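Local coordinates for DUF7790 domain-containing protein (PDB 6ULO) that is of unknown function but carries a DUF7790 domain probably related to NADP-binding Rossmann folds, and is predicted to be membrane-associated, at residues L107-K113 / Y179-R183; K113-I117 / F172-D176; N62-V68 / A82-Y88. All coordinates share one frame; numbering follows the deposited sequence.

Overall arrangement
From the N terminus, contact 3 closes first: residues 62-68 and 82-88 come together around helix 74-82, pairing the first two strands of the central sheet in a beta-alpha-beta unit. Strand 86-91 then leads into helix 94-109, whose end opens contact 1 (107-113 with 179-183). Contact 2 (113-117 with 172-176) follows at once; it shares Lys113 with contact 1 and lies within the longer loop that contact 1 spans, and their centres are about 7 Å apart. Between them they fasten the turn joining helices 94-109 and 113-120 to helix 176-187 and the loop before it. The Tyr181 hydroxyl, hydrogen-bonded to Ser84 O, links this helical side to contact 3.

Contact 1 of 3, residues L107-K113 / Y179-R183; sequences LQKSEKK and YSYIR
Tyr179 and Arg183, one turn apart on helix 176-187, both place CG opposite their own backbone N (chi1 180° and 178°), which sends both groups out toward the turn that follows helix 94-109. The arginine chain stays stretched from CG to NE and lays the guanidinium against the carbonyls at the helix end. Arg183 NE donates to Leu107 O at 2.9 Å; the oxygen lies in the guanidinium plane and NE in the carbonyl plane, although the hydrogen bond is bent, 137° at the hydrogen. Leu107 O also takes the backbone N-H of Ser110, so two donors grip it. NH2 of Arg183 reaches Gln108 O, likewise at 2.9 Å, from above that carbonyl's plane. Over the middle of the guanidinium of Arg183 sits Glu111 CA, 3.7 Å above one face. The Glu111 side chain runs alongside the arginine, but its OE2 stops 5.0 Å from Arg183 NH2, and any attraction is probably modest.

Tyr179 meets the next part of the turn. Tyr179 OH donates to Ser110 O, 2.8 Å away at the ring edge, tying the ring's outer end to the turn. Lys113 CA stands 3.6 Å from the Tyr179 ring centroid, almost straight over it, a CH-pi contact that holds one face. Deeper in, Leu107 splits its methyls: CD2 lies 3.5 Å from Tyr179 CE1, while CD1 packs on Ile182 CG2. Phe116 and Leu76 close over this apolar end, and the Gln108 amide reaches Ala186 O, farther along helix 176-187.

The arrangement is an arginine side chain docked on the last carbonyls of a neighbouring helix, where it would offset their partial negative charge. Beside it, a tyrosine locks the short connection between helices 94-109 and 113-120.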
loop_
_atom_site.group_PDB
_atom_site.type_symbol
_atom_site.label_atom_id
_atom_site.label_comp_id
_atom_site.label_asym_id
_atom_site.label_seq_id
_atom_site.Cartn_x
_atom_site.Cartn_y
_atom_site.Cartn_z
ATOM N N LEU A 107 -2.697 15.529 3.638
ATOM C CA LEU A 107 -1.430 15.783 2.950
ATOM C C LEU A 107 -1.512 17.038 2.098
ATOM O O LEU A 107 -0.606 17.876 2.122
ATOM C CB LEU A 107 -1.050 14.596 2.052
ATOM C CG LEU A 107 -0.577 13.345 2.801
ATOM C CD1 LEU A 107 -0.598 12.145 1.836
ATOM C CD2 LEU A 107 0.837 13.574 3.365
ATOM N N GLN A 108 -2.591 17.169 1.312
ATOM C CA GLN A 108 -2.753 18.353 0.470
ATOM C C GLN A 108 -2.672 19.643 1.272
ATOM O O GLN A 108 -2.086 20.621 0.811
ATOM C CB GLN A 108 -4.083 18.290 -0.283
ATOM C CG GLN A 108 -4.078 17.188 -1.357
ATOM C CD GLN A 108 -5.434 16.930 -1.932
ATOM O OE1 GLN A 108 -6.450 17.268 -1.317
ATOM N NE2 GLN A 108 -5.464 16.321 -3.109
ATOM N N LYS A 109 -3.243 19.660 2.474
ATOM C CA LYS A 109 -3.334 20.879 3.251
ATOM C C LYS A 109 -2.164 21.083 4.195
ATOM O O LYS A 109 -2.044 22.157 4.771
ATOM C CB LYS A 109 -4.642 20.876 4.046
ATOM C CG LYS A 109 -5.881 20.884 3.156
ATOM C CD LYS A 109 -5.920 22.082 2.250
ATOM C CE LYS A 109 -7.236 22.091 1.497
ATOM N NZ LYS A 109 -7.373 23.291 0.663
ATOM N N SER A 110 -1.287 20.099 4.381
ATOM C CA SER A 110 -0.255 20.127 5.426
ATOM C C SER A 110 1.103 20.407 4.785
ATOM O O SER A 110 1.712 19.511 4.187
ATOM C CB SER A 110 -0.249 18.792 6.178
ATOM O OG SER A 110 -1.427 18.641 6.949
ATOM N N GLU A 111 1.608 21.634 4.961
ATOM C CA GLU A 111 2.819 22.018 4.244
ATOM C C GLU A 111 4.044 21.255 4.728
ATOM O O GLU A 111 4.965 21.020 3.944
ATOM C CB GLU A 111 3.033 23.526 4.330
ATOM C CG GLU A 111 1.880 24.312 3.649
ATOM C CD GLU A 111 2.066 25.815 3.605
ATOM O OE1 GLU A 111 2.987 26.331 4.264
ATOM O OE2 GLU A 111 1.264 26.490 2.920
ATOM N N LYS A 112 4.062 20.832 5.992
ATOM C CA LYS A 112 5.201 20.126 6.558
ATOM C C LYS A 112 4.708 18.851 7.232
ATOM O O LYS A 112 3.537 18.731 7.607
ATOM C CB LYS A 112 5.928 21.003 7.589
ATOM C CG LYS A 112 6.455 22.297 7.021
ATOM C CD LYS A 112 7.614 22.016 6.069
ATOM C CE LYS A 112 8.187 23.279 5.440
ATOM N NZ LYS A 112 9.016 22.917 4.257
ATOM N N LYS A 113 5.639 17.905 7.409
ATOM C CA LYS A 113 5.272 16.619 7.987
ATOM C C LYS A 113 4.662 16.772 9.371
ATOM O O LYS A 113 3.730 16.040 9.723
ATOM C CB LYS A 113 6.490 15.696 8.023
ATOM C CG LYS A 113 7.645 16.137 8.946
ATOM C CD LYS A 113 8.917 15.362 8.594
ATOM C CE LYS A 113 10.047 15.531 9.634
ATOM N NZ LYS A 113 10.480 16.954 9.787
ATOM N N TYR A 179 8.522 13.310 2.781
ATOM C CA TYR A 179 7.205 13.898 3.001
ATOM C C TYR A 179 6.788 14.736 1.796
ATOM O O TYR A 179 5.667 14.606 1.274
ATOM C CB TYR A 179 7.179 14.756 4.277
ATOM C CG TYR A 179 5.792 15.344 4.460
ATOM C CD1 TYR A 179 4.766 14.570 4.984
ATOM C CD2 TYR A 179 5.493 16.635 4.043
ATOM C CE1 TYR A 179 3.480 15.056 5.082
ATOM C CE2 TYR A 179 4.220 17.129 4.157
ATOM C CZ TYR A 179 3.213 16.337 4.676
ATOM O OH TYR A 179 1.913 16.803 4.764
ATOM N N SER A 180 7.697 15.612 1.336
ATOM C CA SER A 180 7.376 16.485 0.213
ATOM C C SER A 180 7.048 15.686 -1.043
ATOM O O SER A 180 6.172 16.083 -1.825
ATOM C CB SER A 180 8.565 17.400 -0.046
ATOM O OG SER A 180 8.273 18.256 -1.113
ATOM N N TYR A 181 7.717 14.545 -1.252
ATOM C CA TYR A 181 7.451 13.729 -2.430
ATOM C C TYR A 181 6.024 13.189 -2.393
ATOM O O TYR A 181 5.290 13.247 -3.394
ATOM C CB TYR A 181 8.464 12.570 -2.486
ATOM C CG TYR A 181 8.318 11.746 -3.745
ATOM C CD1 TYR A 181 8.968 12.117 -4.922
ATOM C CD2 TYR A 181 7.490 10.639 -3.790
ATOM C CE1 TYR A 181 8.804 11.389 -6.095
ATOM C CE2 TYR A 181 7.295 9.935 -4.975
ATOM C CZ TYR A 181 7.972 10.306 -6.096
ATOM O OH TYR A 181 7.806 9.625 -7.274
ATOM N N ILE A 182 5.611 12.645 -1.244
ATOM C CA ILE A 182 4.250 12.133 -1.101
ATOM C C ILE A 182 3.231 13.259 -1.201
ATOM O O ILE A 182 2.186 13.119 -1.863
ATOM C CB ILE A 182 4.131 11.343 0.225
ATOM C CG1 ILE A 182 4.950 10.043 0.128
ATOM C CG2 ILE A 182 2.679 11.064 0.588
ATOM C CD1 ILE A 182 4.515 9.093 -0.997
ATOM N N ARG A 183 3.518 14.410 -0.580
ATOM C CA ARG A 183 2.576 15.523 -0.665
ATOM C C ARG A 183 2.411 15.999 -2.101
ATOM O O ARG A 183 1.299 16.364 -2.514
ATOM C CB ARG A 183 3.055 16.669 0.220
ATOM C CG ARG A 183 2.108 17.880 0.118
ATOM C CD ARG A 183 2.331 18.903 1.197
ATOM N NE ARG A 183 1.279 19.925 1.196
ATOM C CZ ARG A 183 1.471 21.188 0.845
ATOM N NH1 ARG A 183 2.694 21.590 0.483
ATOM N NH2 ARG A 183 0.455 22.039 0.889
#

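Contact 2 of 3, residues K113-I117 / F172-D176; sequences KEDFI and FQTDD
Lys113 lays its aliphatic chain along the backbone of residues 173-175: CD is 3.5 Å from Gln173 O, and CE lies equally close to Thr174 C. This is the tight part of the contact. The packing farther inside is slacker. Phe116 CE2 approaches Phe172 CE1 at 4.2 Å, the two side chains crossing at about a right angle, and Ile117 CD1 rests against CB and CG of Gln173. Gln173 in turn spreads CG over the Phe172 ring, while its OE1 is held by Asn160 of helix 139-166.

At the solvent side the lysine bends at its last torsion (chi4 -60°), bringing NZ between two carboxylates. Lys113 NZ makes a salt bridge with Asp176 OD1 at 2.8 Å, from above the carboxylate plane. A second salt bridge joins Lys113 NZ to Glu114 OE2 at 2.7 Å, on the syn side. Waters extend the network: one molecule joins Lys113 N to Asp176 OD1, and another donates to both Glu114 OE1 and Asp176 OD1.

One ammonium group thus serves two acids, whose nearest oxygens, Glu114 OE1 and Asp176 OD1, are 4.7 Å apart. That balance should favour a charged lysine and ease the repulsion between the carboxylates.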
loop_
_atom_site.group_PDB
_atom_site.type_symbol
_atom_site.label_atom_id
_atom_site.label_comp_id
_atom_site.label_asym_id
_atom_site.label_seq_id
_atom_site.Cartn_x
_atom_site.Cartn_y
_atom_site.Cartn_z
ATOM N N LYS A 113 5.639 17.905 7.409
ATOM C CA LYS A 113 5.272 16.619 7.987
ATOM C C LYS A 113 4.662 16.772 9.371
ATOM O O LYS A 113 3.730 16.040 9.723
ATOM C CB LYS A 113 6.490 15.696 8.023
ATOM C CG LYS A 113 7.645 16.137 8.946
ATOM C CD LYS A 113 8.917 15.362 8.594
ATOM C CE LYS A 113 10.047 15.531 9.634
ATOM N NZ LYS A 113 10.480 16.954 9.787
ATOM N N GLU A 114 5.127 17.758 10.148
ATOM C CA GLU A 114 4.556 17.959 11.471
ATOM C C GLU A 114 3.093 18.374 11.393
ATOM O O GLU A 114 2.311 18.049 12.297
ATOM C CB GLU A 114 5.333 19.058 12.167
ATOM C CG GLU A 114 6.705 18.638 12.584
ATOM C CD GLU A 114 7.747 18.689 11.464
ATOM O OE1 GLU A 114 7.523 19.364 10.429
ATOM O OE2 GLU A 114 8.827 18.067 11.628
ATOM N N ASP A 115 2.715 19.120 10.340
ATOM C CA ASP A 115 1.327 19.539 10.170
ATOM C C ASP A 115 0.431 18.336 9.883
ATOM O O ASP A 115 -0.691 18.245 10.380
ATOM C CB ASP A 115 1.197 20.555 9.023
ATOM C CG ASP A 115 2.045 21.780 9.221
ATOM O OD1 ASP A 115 2.043 22.300 10.344
ATOM O OD2 ASP A 115 2.722 22.213 8.269
ATOM N N PHE A 116 0.927 17.394 9.084
ATOM C CA PHE A 116 0.166 16.192 8.798
ATOM C C PHE A 116 -0.049 15.356 10.051
ATOM O O PHE A 116 -1.165 14.905 10.330
ATOM C CB PHE A 116 0.914 15.393 7.741
ATOM C CG PHE A 116 0.331 14.025 7.480
ATOM C CD1 PHE A 116 -0.821 13.857 6.709
ATOM C CD2 PHE A 116 0.952 12.891 8.004
ATOM C CE1 PHE A 116 -1.332 12.584 6.470
ATOM C CE2 PHE A 116 0.438 11.619 7.785
ATOM C CZ PHE A 116 -0.714 11.485 7.032
ATOM N N ILE A 117 1.035 15.100 10.794
ATOM C CA ILE A 117 0.917 14.356 12.040
ATOM C C ILE A 117 -0.046 15.057 12.973
ATOM O O ILE A 117 -0.871 14.412 13.629
ATOM C CB ILE A 117 2.302 14.136 12.677
ATOM C CG1 ILE A 117 3.194 13.340 11.713
ATOM C CG2 ILE A 117 2.177 13.453 14.056
ATOM C CD1 ILE A 117 2.721 11.897 11.435
ATOM N N PHE A 172 8.401 8.749 5.199
ATOM C CA PHE A 172 7.722 9.989 4.793
ATOM C C PHE A 172 7.179 10.799 5.959
ATOM O O PHE A 172 6.883 11.989 5.769
ATOM C CB PHE A 172 6.622 9.710 3.749
ATOM C CG PHE A 172 5.260 9.360 4.331
ATOM C CD1 PHE A 172 4.227 10.301 4.381
ATOM C CD2 PHE A 172 4.987 8.068 4.773
ATOM C CE1 PHE A 172 2.989 9.971 4.897
ATOM C CE2 PHE A 172 3.748 7.737 5.292
ATOM C CZ PHE A 172 2.730 8.684 5.350
ATOM N N GLN A 173 7.010 10.199 7.150
ATOM C CA GLN A 173 6.519 10.954 8.299
ATOM C C GLN A 173 7.635 11.614 9.080
ATOM O O GLN A 173 7.363 12.485 9.906
ATOM C CB GLN A 173 5.680 10.092 9.258
ATOM C CG GLN A 173 4.428 9.520 8.563
ATOM C CD GLN A 173 3.788 8.373 9.309
ATOM O OE1 GLN A 173 4.293 7.941 10.349
ATOM N NE2 GLN A 173 2.726 7.807 8.735
ATOM N N THR A 174 8.882 11.238 8.820
ATOM C CA THR A 174 10.009 11.686 9.622
ATOM C C THR A 174 11.109 12.345 8.802
ATOM O O THR A 174 12.129 12.734 9.383
ATOM C CB THR A 174 10.631 10.523 10.428
ATOM O OG1 THR A 174 11.163 9.551 9.516
ATOM C CG2 THR A 174 9.635 9.863 11.347
ATOM N N ASP A 175 10.936 12.492 7.491
ATOM C CA ASP A 175 11.949 13.074 6.615
ATOM C C ASP A 175 11.290 14.085 5.687
ATOM O O ASP A 175 10.323 13.756 4.986
ATOM C CB ASP A 175 12.625 11.982 5.783
ATOM C CG ASP A 175 13.662 12.554 4.826
ATOM O OD1 ASP A 175 14.715 12.999 5.311
ATOM O OD2 ASP A 175 13.417 12.592 3.615
ATOM N N ASP A 176 11.822 15.311 5.679
ATOM C CA ASP A 176 11.185 16.386 4.916
ATOM C C ASP A 176 11.113 16.065 3.422
ATOM O O ASP A 176 10.090 16.331 2.783
ATOM C CB ASP A 176 11.924 17.710 5.140
ATOM C CG ASP A 176 11.702 18.304 6.521
ATOM O OD1 ASP A 176 10.698 17.990 7.184
ATOM O OD2 ASP A 176 12.560 19.128 6.936
HETATM O O HOH W 1 8.119 18.208 6.184
HETATM O O HOH W 2 13.103 19.036 9.588
HETATM O O HOH W 3 9.720 20.165 9.021
#

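Contact 3 of 3, residues N62-V68 / A82-Y88; sequences NLGNVYV and AKSDFIY
Tyr67 O is gripped twice from the neighbouring strand: Tyr88 N donates to it at 2.8 Å, nearly straight (163°), and Ile87 CA adds a CA-H...O contact to Tyr67 O at 3.5 Å. Tyr67 N donates to Phe86 O, and the two bonds flank Ile87 in the parallel pattern. Nearer the strand starts, Asn65 O accepts from Asp85 N at 2.8 Å. Phe86 N, by contrast, is buried without a partner. Gly64 and Asn65 both have positive phi as the chain turns into its strand, and Gly64 N donates to Ala82 O. Lys83, also with positive phi, ends helix 74-82 in a Schellman motif.

Side chains divide between the two faces. With chi1 at -176°, the Tyr67 ring comes beside Ile87, Tyr67 CD2 meeting Ile87 CG2 at 3.8 Å, and Ser84 OG lies against the tyrosine CB. A water bound to Ser84 OG also donates to Gly64 O. On the other face, Val66 CG2 packs loosely on Phe86 CD2 (4.1 Å).

Helix 74-82, the crossover of this beta-alpha-beta unit, covers the Tyr67 and Ile87 face, where Asn75 OD1 is hydrogen-bonded to Tyr67 OH. Helix 203-214 packs against Val66, Val68 and Tyr88. Backbone bonds from Val66 and Val68 go the other way, to strand 218-222, placing strand 66-69 between it and strand 86-91.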
loop_
_atom_site.group_PDB
_atom_site.type_symbol
_atom_site.label_atom_id
_atom_site.label_comp_id
_atom_site.label_asym_id
_atom_site.label_seq_id
_atom_site.Cartn_x
_atom_site.Cartn_y
_atom_site.Cartn_z
ATOM N N ASN A 62 13.871 3.461 -5.531
ATOM C CA ASN A 62 13.978 3.932 -6.911
ATOM C C ASN A 62 13.373 3.000 -7.951
ATOM O O ASN A 62 13.612 3.195 -9.135
ATOM C CB ASN A 62 15.420 4.273 -7.279
ATOM C CG ASN A 62 15.977 5.330 -6.388
ATOM O OD1 ASN A 62 15.299 6.302 -6.074
ATOM N ND2 ASN A 62 17.215 5.143 -5.948
ATOM N N LEU A 63 12.542 2.018 -7.577
ATOM C CA LEU A 63 11.907 1.184 -8.608
ATOM C C LEU A 63 10.981 1.973 -9.528
ATOM O O LEU A 63 10.799 1.586 -10.689
ATOM C CB LEU A 63 11.129 0.039 -7.964
ATOM C CG LEU A 63 11.961 -1.094 -7.418
ATOM C CD1 LEU A 63 11.026 -2.128 -6.830
ATOM C CD2 LEU A 63 12.836 -1.708 -8.485
ATOM N N GLY A 64 10.373 3.051 -9.028
ATOM C CA GLY A 64 9.546 3.932 -9.835
ATOM C C GLY A 64 8.326 3.191 -10.375
ATOM O O GLY A 64 7.827 2.219 -9.788
ATOM N N ASN A 65 7.837 3.670 -11.519
ATOM C CA ASN A 65 6.630 3.127 -12.133
ATOM C C ASN A 65 5.426 3.253 -11.208
ATOM O O ASN A 65 5.453 4.076 -10.282
ATOM C CB ASN A 65 6.864 1.698 -12.629
ATOM C CG ASN A 65 7.842 1.673 -13.802
ATOM O OD1 ASN A 65 7.614 2.315 -14.817
ATOM N ND2 ASN A 65 8.931 0.969 -13.651
ATOM N N VAL A 66 4.354 2.505 -11.456
ATOM C CA VAL A 66 3.124 2.679 -10.680
ATOM C C VAL A 66 3.171 1.817 -9.421
ATOM O O VAL A 66 3.724 0.709 -9.413
ATOM C CB VAL A 66 1.883 2.402 -11.564
ATOM C CG1 VAL A 66 0.584 2.494 -10.766
ATOM C CG2 VAL A 66 1.877 3.382 -12.735
ATOM N N TYR A 67 2.556 2.294 -8.340
ATOM C CA TYR A 67 2.460 1.551 -7.090
ATOM C C TYR A 67 1.014 1.096 -6.930
ATOM O O TYR A 67 0.103 1.912 -7.124
ATOM C CB TYR A 67 2.820 2.500 -5.925
ATOM C CG TYR A 67 2.843 1.801 -4.594
ATOM C CD1 TYR A 67 4.043 1.421 -4.029
ATOM C CD2 TYR A 67 1.675 1.491 -3.915
ATOM C CE1 TYR A 67 4.096 0.752 -2.810
ATOM C CE2 TYR A 67 1.720 0.824 -2.691
ATOM C CZ TYR A 67 2.947 0.460 -2.157
ATOM O OH TYR A 67 3.017 -0.209 -0.957
ATOM N N VAL A 68 0.786 -0.175 -6.543
ATOM C CA VAL A 68 -0.545 -0.672 -6.163
ATOM C C VAL A 68 -0.428 -1.330 -4.797
ATOM O O VAL A 68 0.454 -2.170 -4.605
ATOM C CB VAL A 68 -1.062 -1.712 -7.175
ATOM C CG1 VAL A 68 -2.435 -2.229 -6.746
ATOM C CG2 VAL A 68 -1.057 -1.096 -8.584
ATOM N N ALA A 82 10.373 4.149 -3.266
ATOM C CA ALA A 82 10.417 3.733 -4.662
ATOM C C ALA A 82 10.378 4.907 -5.625
ATOM O O ALA A 82 10.711 4.727 -6.804
ATOM C CB ALA A 82 9.239 2.802 -4.938
ATOM N N LYS A 83 10.007 6.104 -5.163
ATOM C CA LYS A 83 9.695 7.209 -6.073
ATOM C C LYS A 83 8.677 6.764 -7.127
ATOM O O LYS A 83 8.831 6.994 -8.337
ATOM C CB LYS A 83 10.964 7.810 -6.691
ATOM C CG LYS A 83 11.897 8.359 -5.630
ATOM C CD LYS A 83 13.156 8.920 -6.219
ATOM C CE LYS A 83 14.090 9.390 -5.104
ATOM N NZ LYS A 83 15.198 10.196 -5.650
ATOM N N SER A 84 7.592 6.163 -6.646
ATOM C CA SER A 84 6.513 5.767 -7.545
ATOM C C SER A 84 5.916 6.975 -8.269
ATOM O O SER A 84 5.776 8.055 -7.692
ATOM C CB SER A 84 5.423 5.068 -6.737
ATOM O OG SER A 84 5.940 3.987 -5.979
ATOM N N ASP A 85 5.514 6.773 -9.527
ATOM C CA ASP A 85 4.934 7.872 -10.297
ATOM C C ASP A 85 3.475 8.129 -9.931
ATOM O O ASP A 85 3.009 9.265 -10.013
ATOM C CB ASP A 85 4.968 7.546 -11.787
ATOM C CG ASP A 85 6.349 7.334 -12.320
ATOM O OD1 ASP A 85 7.246 8.098 -11.936
ATOM O OD2 ASP A 85 6.506 6.433 -13.194
ATOM N N PHE A 86 2.734 7.081 -9.574
ATOM C CA PHE A 86 1.324 7.147 -9.213
ATOM C C PHE A 86 1.095 6.045 -8.199
ATOM O O PHE A 86 1.823 5.048 -8.199
ATOM C CB PHE A 86 0.403 6.897 -10.423
ATOM C CG PHE A 86 0.652 7.821 -11.592
ATOM C CD1 PHE A 86 0.030 9.065 -11.643
ATOM C CD2 PHE A 86 1.524 7.479 -12.610
ATOM C CE1 PHE A 86 0.261 9.950 -12.682
ATOM C CE2 PHE A 86 1.757 8.360 -13.674
ATOM C CZ PHE A 86 1.130 9.607 -13.691
ATOM N N ILE A 87 0.117 6.245 -7.322
ATOM C CA ILE A 87 -0.168 5.303 -6.242
ATOM C C ILE A 87 -1.649 4.943 -6.256
ATOM O O ILE A 87 -2.493 5.807 -5.974
ATOM C CB ILE A 87 0.201 5.880 -4.868
ATOM C CG1 ILE A 87 1.657 6.321 -4.812
ATOM C CG2 ILE A 87 -0.138 4.867 -3.768
ATOM C CD1 ILE A 87 2.032 7.040 -3.529
ATOM N N TYR A 88 -1.965 3.673 -6.544
ATOM C CA TYR A 88 -3.303 3.143 -6.293
ATOM C C TYR A 88 -3.347 2.489 -4.906
ATOM O O TYR A 88 -2.557 1.589 -4.609
ATOM C CB TYR A 88 -3.666 2.086 -7.334
ATOM C CG TYR A 88 -4.265 2.638 -8.608
ATOM C CD1 TYR A 88 -5.420 3.416 -8.590
ATOM C CD2 TYR A 88 -3.757 2.251 -9.852
ATOM C CE1 TYR A 88 -6.028 3.859 -9.793
ATOM C CE2 TYR A 88 -4.366 2.658 -11.050
ATOM C CZ TYR A 88 -5.494 3.449 -10.992
ATOM O OH TYR A 88 -6.066 3.822 -12.165
HETATM O O HOH W 4 6.243 1.830 -7.589
HETATM O O HOH W 5 9.367 5.940 -12.579
#